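Local coordinates for Isomerase/lactonizing enzyme (Agrobacterium fabrum str. C58, PDB 2NQL), which belongs to the enolase superfamily, in the mandelate racemase and muconate lactonizing enzyme family, and binds a sodium ion in this structure, at residues F238-E252 against A276-P288. Residues are numbered along the deposited sequence; the frame is centred on the assembly and turned at random.
With NA (sodium ion), chain G.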
ATOM      1  N   PHE A 238      13.733  -9.302 -23.059  1.00 26.22           N
ATOM      2  CA  PHE A 238      12.870  -8.219 -22.613  1.00 24.07           C
ATOM      3  C   PHE A 238      13.658  -7.205 -21.792  1.00 23.40           C
ATOM      4  O   PHE A 238      14.763  -7.509 -21.300  1.00 24.27           O
ATOM      5  CB  PHE A 238      11.626  -8.739 -21.873  1.00 25.02           C
ATOM      6  CG  PHE A 238      11.927  -9.595 -20.651  1.00 23.33           C
ATOM      7  CD1 PHE A 238      12.246  -9.007 -19.422  1.00 24.58           C
ATOM      8  CD2 PHE A 238      11.845 -10.983 -20.720  1.00 25.79           C
ATOM      9  CE1 PHE A 238      12.493  -9.789 -18.274  1.00 23.95           C
ATOM     10  CE2 PHE A 238      12.090 -11.783 -19.587  1.00 25.28           C
ATOM     11  CZ  PHE A 238      12.432 -11.177 -18.358  1.00 20.87           C
ATOM     12  N   ALA A 239      13.092  -6.007 -21.650  1.00 24.75           N
ATOM     13  CA  ALA A 239      13.617  -4.987 -20.746  1.00 25.95           C
ATOM     14  C   ALA A 239      12.623  -4.878 -19.601  1.00 24.36           C
ATOM     15  O   ALA A 239      11.459  -4.570 -19.817  1.00 25.26           O
ATOM     16  CB  ALA A 239      13.772  -3.638 -21.473  1.00 25.30           C
ATOM     17  N   GLU A 240      13.088  -5.192 -18.396  1.00 26.05           N
ATOM     18  CA  GLU A 240      12.200  -5.254 -17.233  1.00 22.18           C
ATOM     19  C   GLU A 240      12.353  -3.973 -16.401  1.00 22.69           C
ATOM     20  O   GLU A 240      13.469  -3.473 -16.237  1.00 23.30           O
ATOM     21  CB  GLU A 240      12.514  -6.512 -16.415  1.00 24.72           C
ATOM     22  CG  GLU A 240      12.082  -6.446 -14.963  1.00 18.61           C
ATOM     23  CD  GLU A 240      12.506  -7.666 -14.173  1.00 31.31           C
ATOM     24  OE1 GLU A 240      12.830  -8.706 -14.771  1.00 28.74           O
ATOM     25  OE2 GLU A 240      12.453  -7.624 -12.920  1.00 35.07           O
ATOM     26  N   ALA A 241      11.230  -3.458 -15.885  1.00 25.51           N
ATOM     27  CA  ALA A 241      11.221  -2.333 -14.915  1.00 19.75           C
ATOM     28  C   ALA A 241      12.076  -1.142 -15.398  1.00 23.44           C
ATOM     29  O   ALA A 241      13.071  -0.764 -14.747  1.00 26.24           O
ATOM     30  CB  ALA A 241      11.673  -2.813 -13.510  1.00 25.11           C
ATOM     31  N   PRO A 242      11.735  -0.591 -16.576  1.00 23.05           N
ATOM     32  CA  PRO A 242      12.558   0.488 -17.139  1.00 26.79           C
ATOM     33  C   PRO A 242      12.526   1.803 -16.335  1.00 25.12           C
ATOM     34  O   PRO A 242      13.500   2.565 -16.350  1.00 27.99           O
ATOM     35  CB  PRO A 242      11.935   0.700 -18.518  1.00 23.77           C
ATOM     36  CG  PRO A 242      10.541   0.247 -18.391  1.00 26.31           C
ATOM     37  CD  PRO A 242      10.595  -0.923 -17.453  1.00 24.79           C
ATOM     38  N   VAL A 243      11.411   2.065 -15.654  1.00 22.02           N
ATOM     39  CA  VAL A 243      11.227   3.316 -14.894  1.00 29.16           C
ATOM     40  C   VAL A 243      10.617   3.016 -13.526  1.00 29.01           C
ATOM     41  O   VAL A 243      10.274   1.873 -13.249  1.00 28.12           O
ATOM     42  CB  VAL A 243      10.353   4.361 -15.653  1.00 25.05           C
ATOM     43  CG1 VAL A 243      11.057   4.823 -16.904  1.00 33.19           C
ATOM     44  CG2 VAL A 243       9.010   3.788 -16.003  1.00 26.73           C
ATOM     45  N   TRP A 244      10.485   4.038 -12.678  1.00 26.77           N
ATOM     46  CA  TRP A 244       9.860   3.863 -11.366  1.00 25.80           C
ATOM     47  C   TRP A 244       8.440   3.357 -11.488  1.00 23.27           C
ATOM     48  O   TRP A 244       7.737   3.669 -12.455  1.00 26.11           O
ATOM     49  CB  TRP A 244       9.878   5.165 -10.580  1.00 28.24           C
ATOM     50  CG  TRP A 244      11.236   5.674 -10.330  1.00 28.35           C
ATOM     51  CD1 TRP A 244      11.844   6.718 -10.961  1.00 35.56           C
ATOM     52  CD2 TRP A 244      12.178   5.179  -9.362  1.00 34.31           C
ATOM     53  NE1 TRP A 244      13.106   6.906 -10.448  1.00 41.75           N
ATOM     54  CE2 TRP A 244      13.333   5.983  -9.461  1.00 33.28           C
ATOM     55  CE3 TRP A 244      12.148   4.146  -8.415  1.00 32.50           C
ATOM     56  CZ2 TRP A 244      14.458   5.780  -8.656  1.00 38.09           C
ATOM     57  CZ3 TRP A 244      13.270   3.938  -7.619  1.00 33.97           C
ATOM     58  CH2 TRP A 244      14.411   4.747  -7.748  1.00 43.22           C
ATOM     59  N   THR A 245       8.025   2.559 -10.506  1.00 26.66           N
ATOM     60  CA  THR A 245       6.681   1.968 -10.470  1.00 22.76           C
ATOM     61  C   THR A 245       5.550   2.998 -10.598  1.00 26.50           C
ATOM     62  O   THR A 245       4.561   2.784 -11.302  1.00 25.80           O
ATOM     63  CB  THR A 245       6.443   1.212  -9.140  1.00 32.86           C
ATOM     64  OG1 THR A 245       7.561   0.370  -8.838  1.00 36.81           O
ATOM     65  CG2 THR A 245       5.159   0.388  -9.222  1.00 32.80           C
ATOM     66  N   GLU A 246       5.716   4.128  -9.929  1.00 26.71           N
ATOM     67  CA  GLU A 246       4.636   5.120  -9.850  1.00 27.02           C
ATOM     68  C   GLU A 246       4.456   5.879 -11.171  1.00 31.12           C
ATOM     69  O   GLU A 246       3.406   6.491 -11.413  1.00 29.34           O
ATOM     70  CB  GLU A 246       4.935   6.101  -8.721  1.00 24.74           C
ATOM     71  CG  GLU A 246       5.256   5.454  -7.389  1.00 23.81           C
ATOM     72  CD  GLU A 246       6.755   5.304  -7.130  1.00 28.17           C
ATOM     73  OE1 GLU A 246       7.532   5.049  -8.088  1.00 27.30           O
ATOM     74  OE2 GLU A 246       7.168   5.428  -5.961  1.00 23.41           O
ATOM     75  N   ASP A 247       5.484   5.816 -12.022  1.00 28.09           N
ATOM     76  CA  ASP A 247       5.602   6.650 -13.221  1.00 29.97           C
ATOM     77  C   ASP A 247       4.943   5.962 -14.424  1.00 28.33           C
ATOM     78  O   ASP A 247       5.632   5.550 -15.352  1.00 29.52           O
ATOM     79  CB  ASP A 247       7.091   6.942 -13.483  1.00 30.42           C
ATOM     80  CG  ASP A 247       7.323   7.945 -14.621  1.00 35.08           C
ATOM     81  OD1 ASP A 247       6.355   8.584 -15.090  1.00 34.83           O
ATOM     82  OD2 ASP A 247       8.486   8.072 -15.060  1.00 32.78           O
ATOM     83  N   ILE A 248       3.608   5.838 -14.388  1.00 28.85           N
ATOM     84  CA  ILE A 248       2.833   5.177 -15.455  1.00 30.14           C
ATOM     85  C   ILE A 248       2.964   5.932 -16.794  1.00 37.40           C
ATOM     86  O   ILE A 248       3.075   5.308 -17.849  1.00 30.34           O
ATOM     87  CB  ILE A 248       1.342   4.940 -15.045  1.00 32.05           C
ATOM     88  CG1 ILE A 248       1.255   3.999 -13.825  1.00 29.54           C
ATOM     89  CG2 ILE A 248       0.501   4.352 -16.212  1.00 30.54           C
ATOM     90  CD1 ILE A 248      -0.097   4.004 -13.104  1.00 31.27           C
ATOM     91  N   ALA A 249       2.995   7.265 -16.737  1.00 36.02           N
ATOM     92  CA  ALA A 249       3.270   8.084 -17.926  1.00 35.66           C
ATOM     93  C   ALA A 249       4.639   7.769 -18.545  1.00 31.10           C
ATOM     94  O   ALA A 249       4.771   7.681 -19.773  1.00 34.02           O
ATOM     95  CB  ALA A 249       3.167   9.576 -17.584  1.00 33.70           C
ATOM     96  N   GLY A 250       5.647   7.603 -17.687  1.00 27.39           N
ATOM     97  CA  GLY A 250       6.995   7.235 -18.115  1.00 28.19           C
ATOM     98  C   GLY A 250       7.097   5.839 -18.702  1.00 33.82           C
ATOM     99  O   GLY A 250       7.814   5.625 -19.688  1.00 29.58           O
ATOM    100  N   LEU A 251       6.391   4.888 -18.085  1.00 30.91           N
ATOM    101  CA  LEU A 251       6.285   3.521 -18.608  1.00 33.86           C
ATOM    102  C   LEU A 251       5.595   3.506 -19.974  1.00 31.39           C
ATOM    103  O   LEU A 251       6.051   2.814 -20.906  1.00 28.99           O
ATOM    104  CB  LEU A 251       5.539   2.607 -17.621  1.00 27.85           C
ATOM    105  CG  LEU A 251       5.412   1.118 -18.010  1.00 25.40           C
ATOM    106  CD1 LEU A 251       6.784   0.460 -18.120  1.00 25.58           C
ATOM    107  CD2 LEU A 251       4.564   0.392 -16.994  1.00 28.05           C
ATOM    108  N   GLU A 252       4.519   4.288 -20.087  1.00 29.62           N
ATOM    109  CA  GLU A 252       3.839   4.482 -21.371  1.00 33.70           C
ATOM    110  C   GLU A 252       4.801   4.959 -22.460  1.00 34.46           C
ATOM    111  O   GLU A 252       4.867   4.367 -23.535  1.00 37.69           O
ATOM    112  CB  GLU A 252       2.659   5.437 -21.234  1.00 35.64           C
ATOM    113  CG  GLU A 252       1.985   5.778 -22.560  1.00 37.11           C
ATOM    114  CD  GLU A 252       0.657   6.516 -22.408  1.00 43.53           C
ATOM    115  OE1 GLU A 252       0.232   6.829 -21.274  1.00 47.14           O
ATOM    116  OE2 GLU A 252       0.030   6.782 -23.450  1.00 41.08           O
ATOM    117  N   ALA A 276      -4.297  -0.481 -14.274  1.00 28.00           N
ATOM    118  CA  ALA A 276      -3.734   0.865 -14.376  1.00 27.89           C
ATOM    119  C   ALA A 276      -2.605   0.997 -15.401  1.00 35.31           C
ATOM    120  O   ALA A 276      -2.459   2.055 -16.024  1.00 34.29           O
ATOM    121  CB  ALA A 276      -3.286   1.359 -13.002  1.00 29.90           C
ATOM    122  N   ARG A 277      -1.830  -0.070 -15.606  1.00 27.92           N
ATOM    123  CA  ARG A 277      -0.733  -0.015 -16.582  1.00 27.56           C
ATOM    124  C   ARG A 277      -1.145  -0.415 -17.990  1.00 27.65           C
ATOM    125  O   ARG A 277      -0.763   0.243 -18.950  1.00 31.64           O
ATOM    126  CB  ARG A 277       0.494  -0.831 -16.136  1.00 27.90           C
ATOM    127  CG  ARG A 277       1.411  -0.103 -15.183  1.00 28.84           C
ATOM    128  CD  ARG A 277       0.984  -0.360 -13.760  1.00 23.17           C
ATOM    129  NE  ARG A 277       1.683   0.432 -12.767  1.00 24.50           N
ATOM    130  CZ  ARG A 277       1.229   0.621 -11.531  1.00 27.00           C
ATOM    131  NH1 ARG A 277       0.072   0.077 -11.158  1.00 23.98           N
ATOM    132  NH2 ARG A 277       1.930   1.354 -10.674  1.00 29.69           N
ATOM    133  N   ILE A 278      -1.928  -1.482 -18.126  1.00 27.29           N
ATOM    134  CA  ILE A 278      -2.204  -2.006 -19.454  1.00 26.99           C
ATOM    135  C   ILE A 278      -3.236  -1.161 -20.204  1.00 35.99           C
ATOM    136  O   ILE A 278      -3.266  -1.167 -21.435  1.00 37.68           O
ATOM    137  CB  ILE A 278      -2.541  -3.518 -19.449  1.00 30.52           C
ATOM    138  CG1 ILE A 278      -3.929  -3.777 -18.837  1.00 31.32           C
ATOM    139  CG2 ILE A 278      -1.409  -4.317 -18.728  1.00 25.11           C
ATOM    140  CD1 ILE A 278      -4.453  -5.176 -19.047  1.00 31.94           C
ATOM    141  N   GLU A 279      -4.048  -0.409 -19.457  1.00 37.32           N
ATOM    142  CA  GLU A 279      -4.980   0.565 -20.044  1.00 37.56           C
ATOM    143  C   GLU A 279      -4.279   1.753 -20.725  1.00 42.59           C
ATOM    144  O   GLU A 279      -4.869   2.422 -21.571  1.00 54.18           O
ATOM    145  CB  GLU A 279      -6.042   1.005 -19.012  1.00 42.40           C
ATOM    146  CG  GLU A 279      -7.112  -0.094 -18.713  1.00 50.20           C
ATOM    147  CD  GLU A 279      -7.900   0.084 -17.392  1.00 57.95           C
ATOM    148  OE1 GLU A 279      -7.672   1.063 -16.635  1.00 33.86           O
ATOM    149  OE2 GLU A 279      -8.760  -0.783 -17.106  1.00 43.90           O
ATOM    150  N   ARG A 280      -3.008   1.976 -20.381  1.00 43.64           N
ATOM    151  CA  ARG A 280      -2.200   3.070 -20.923  1.00 47.07           C
ATOM    152  C   ARG A 280      -0.930   2.659 -21.690  1.00 44.88           C
ATOM    153  O   ARG A 280      -0.510   3.381 -22.589  1.00 49.09           O
ATOM    154  CB  ARG A 280      -1.813   4.032 -19.797  1.00 51.62           C
ATOM    155  CG  ARG A 280      -2.964   4.873 -19.258  1.00 61.91           C
ATOM    156  CD  ARG A 280      -2.497   5.753 -18.100  1.00 57.08           C
ATOM    157  NE  ARG A 280      -1.529   6.765 -18.528  1.00 54.55           N
ATOM    158  CZ  ARG A 280      -1.081   7.756 -17.758  1.00 54.64           C
ATOM    159  NH1 ARG A 280      -1.509   7.882 -16.502  1.00 49.58           N
ATOM    160  NH2 ARG A 280      -0.203   8.624 -18.246  1.00 44.48           N
ATOM    161  N   CYS A 281      -0.301   1.540 -21.309  1.00 40.00           N
ATOM    162  CA  CYS A 281       1.051   1.172 -21.802  1.00 33.36           C
ATOM    163  C   CYS A 281       1.014  -0.084 -22.681  1.00 31.13           C
ATOM    164  O   CYS A 281       0.018  -0.811 -22.670  1.00 32.05           O
ATOM    165  CB  CYS A 281       2.041   0.957 -20.653  1.00 31.06           C
ATOM    166  SG  CYS A 281       1.940   2.135 -19.280  1.00 32.56           S
ATOM    167  N   ARG A 282       2.099  -0.312 -23.437  1.00 30.33           N
ATOM    168  CA  ARG A 282       2.309  -1.561 -24.192  1.00 31.44           C
ATOM    169  C   ARG A 282       3.170  -2.576 -23.423  1.00 26.48           C
ATOM    170  O   ARG A 282       4.403  -2.544 -23.470  1.00 30.24           O
ATOM    171  CB  ARG A 282       2.924  -1.279 -25.563  1.00 34.47           C
ATOM    172  CG  ARG A 282       1.889  -0.993 -26.628  1.00 52.42           C
ATOM    173  CD  ARG A 282       2.519  -0.485 -27.906  1.00 55.21           C
ATOM    174  NE  ARG A 282       1.627   0.474 -28.553  1.00 66.83           N
ATOM    175  CZ  ARG A 282       2.006   1.371 -29.459  1.00 65.40           C
ATOM    176  NH1 ARG A 282       3.276   1.446 -29.849  1.00 59.57           N
ATOM    177  NH2 ARG A 282       1.104   2.197 -29.974  1.00 61.64           N
ATOM    178  N   ILE A 283       2.489  -3.457 -22.699  1.00 29.00           N
ATOM    179  CA  ILE A 283       3.154  -4.378 -21.779  1.00 28.79           C
ATOM    180  C   ILE A 283       3.189  -5.737 -22.470  1.00 23.11           C
ATOM    181  O   ILE A 283       2.148  -6.322 -22.787  1.00 26.51           O
ATOM    182  CB  ILE A 283       2.406  -4.453 -20.391  1.00 28.82           C
ATOM    183  CG1 ILE A 283       2.337  -3.075 -19.684  1.00 28.91           C
ATOM    184  CG2 ILE A 283       3.026  -5.525 -19.478  1.00 22.89           C
ATOM    185  CD1 ILE A 283       3.663  -2.295 -19.593  1.00 29.55           C
ATOM    186  N   ALA A 284       4.395  -6.238 -22.682  1.00 25.37           N
ATOM    187  CA  ALA A 284       4.570  -7.512 -23.360  1.00 26.38           C
ATOM    188  C   ALA A 284       4.459  -8.671 -22.374  1.00 27.17           C
ATOM    189  O   ALA A 284       3.927  -9.730 -22.713  1.00 26.68           O
ATOM    190  CB  ALA A 284       5.889  -7.541 -24.043  1.00 25.55           C
ATOM    191  N   ILE A 285       4.962  -8.463 -21.154  1.00 23.19           N
ATOM    192  CA  ILE A 285       5.094  -9.536 -20.167  1.00 24.83           C
ATOM    193  C   ILE A 285       4.701  -8.973 -18.801  1.00 22.66           C
ATOM    194  O   ILE A 285       5.146  -7.889 -18.431  1.00 23.30           O
ATOM    195  CB  ILE A 285       6.555 -10.051 -20.092  1.00 24.92           C
ATOM    196  CG1 ILE A 285       6.962 -10.742 -21.404  1.00 24.93           C
ATOM    197  CG2 ILE A 285       6.766 -11.037 -18.914  1.00 19.79           C
ATOM    198  CD1 ILE A 285       8.425 -10.582 -21.710  1.00 25.73           C
ATOM    199  N   VAL A 286       3.880  -9.718 -18.072  1.00 23.76           N
ATOM    200  CA  VAL A 286       3.734  -9.489 -16.635  1.00 19.50           C
ATOM    201  C   VAL A 286       4.449 -10.503 -15.761  1.00 20.27           C
ATOM    202  O   VAL A 286       4.537 -11.697 -16.087  1.00 22.83           O
ATOM    203  CB  VAL A 286       2.277  -9.267 -16.183  1.00 19.20           C
ATOM    204  CG1 VAL A 286       1.701  -8.012 -16.854  1.00 23.35           C
ATOM    205  CG2 VAL A 286       1.404 -10.487 -16.451  1.00 21.40           C
ATOM    206  N   GLN A 287       4.949 -10.006 -14.637  1.00 20.21           N
ATOM    207  CA  GLN A 287       5.904 -10.743 -13.797  1.00 19.29           C
ATOM    208  C   GLN A 287       5.448 -10.810 -12.347  1.00 18.81           C
ATOM    209  O   GLN A 287       6.177 -10.310 -11.466  1.00 20.94           O
ATOM    210  CB  GLN A 287       7.296 -10.088 -13.860  1.00 21.10           C
ATOM    211  CG  GLN A 287       7.882 -10.003 -15.280  1.00 23.36           C
ATOM    212  CD  GLN A 287       9.132  -9.176 -15.323  1.00 26.09           C
ATOM    213  OE1 GLN A 287       9.115  -7.997 -14.993  1.00 26.22           O
ATOM    214  NE2 GLN A 287      10.249  -9.803 -15.690  1.00 23.66           N
ATOM    215  N   PRO A 288       4.272 -11.431 -12.091  1.00 20.28           N
ATOM    216  CA  PRO A 288       3.747 -11.399 -10.735  1.00 22.24           C
ATOM    217  C   PRO A 288       4.668 -12.112  -9.737  1.00 19.74           C
ATOM    218  O   PRO A 288       5.332 -13.093 -10.076  1.00 18.27           O
ATOM    219  CB  PRO A 288       2.410 -12.147 -10.855  1.00 19.08           C
ATOM    220  CG  PRO A 288       2.541 -13.010 -12.077  1.00 21.12           C
ATOM    221  CD  PRO A 288       3.371 -12.178 -12.998  1.00 16.18           C
TER
HETATM  222 NA    NA G 401      10.914  -8.894 -11.846  1.00 49.12          NA
HETATM  223  O   HOH W   1       4.327   1.366 -13.469  1.00 33.07           O
HETATM  224  O   HOH W   2       8.861  -6.985 -12.630  1.00 22.70           O
HETATM  225  O   HOH W   3      11.059 -11.168 -12.505  1.00 32.84           O
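Ala276 meets Ile248 at the start of 276-288, its CB 4.1 Å from Ile248 CD1. Arg277, bent at chi2 (90°), lays one face of its guanidinium against the same isoleucine, Ile248 CD1 standing over the centre of that face, while Arg277 NH2 donates in the guanidinium plane to Thr245 O (3.1 Å, N-H...O 172°). A water joins Arg277 NE to that same carbonyl, so two donors grip it, and Arg277 NH1 turns back to Asp273 O.

Arg280 packs a guanidinium face, off-centre, against Ile248 CG2; Arg280 NE, in the guanidinium plane, donates to Glu252 OE1 (3.3 Å) in a salt bridge, meeting that oxygen nearly along its C-O axis. Each partner has a further charge: Lys256 for Glu252, Glu279 of the second subunit for Arg280. Cys281 SG settles against Leu251 CG (3.8 Å), and Leu251 CD2 reaches Ile283 CD1 (3.8 Å).

Further on, Ile285 CD1 lies 3.6 Å from Phe238 CD2, oblique to the ring. Gln287 NE2 then donates to Glu240 OE1 (3.0 Å), from above a carboxylate plane 84° from the amide; Lys184 forms a salt bridge with the same Glu240 oxygen. Glu240 OE2 and Glu266 coordinate the sodium ion, and Gln287 OE1 accepts from a metal-bound water, placing Gln287 in the second shell. Consecutive beta-alpha units, with carboxylates at the C-terminal ends of strands holding a metal, are characteristic of the enolase-superfamily barrel.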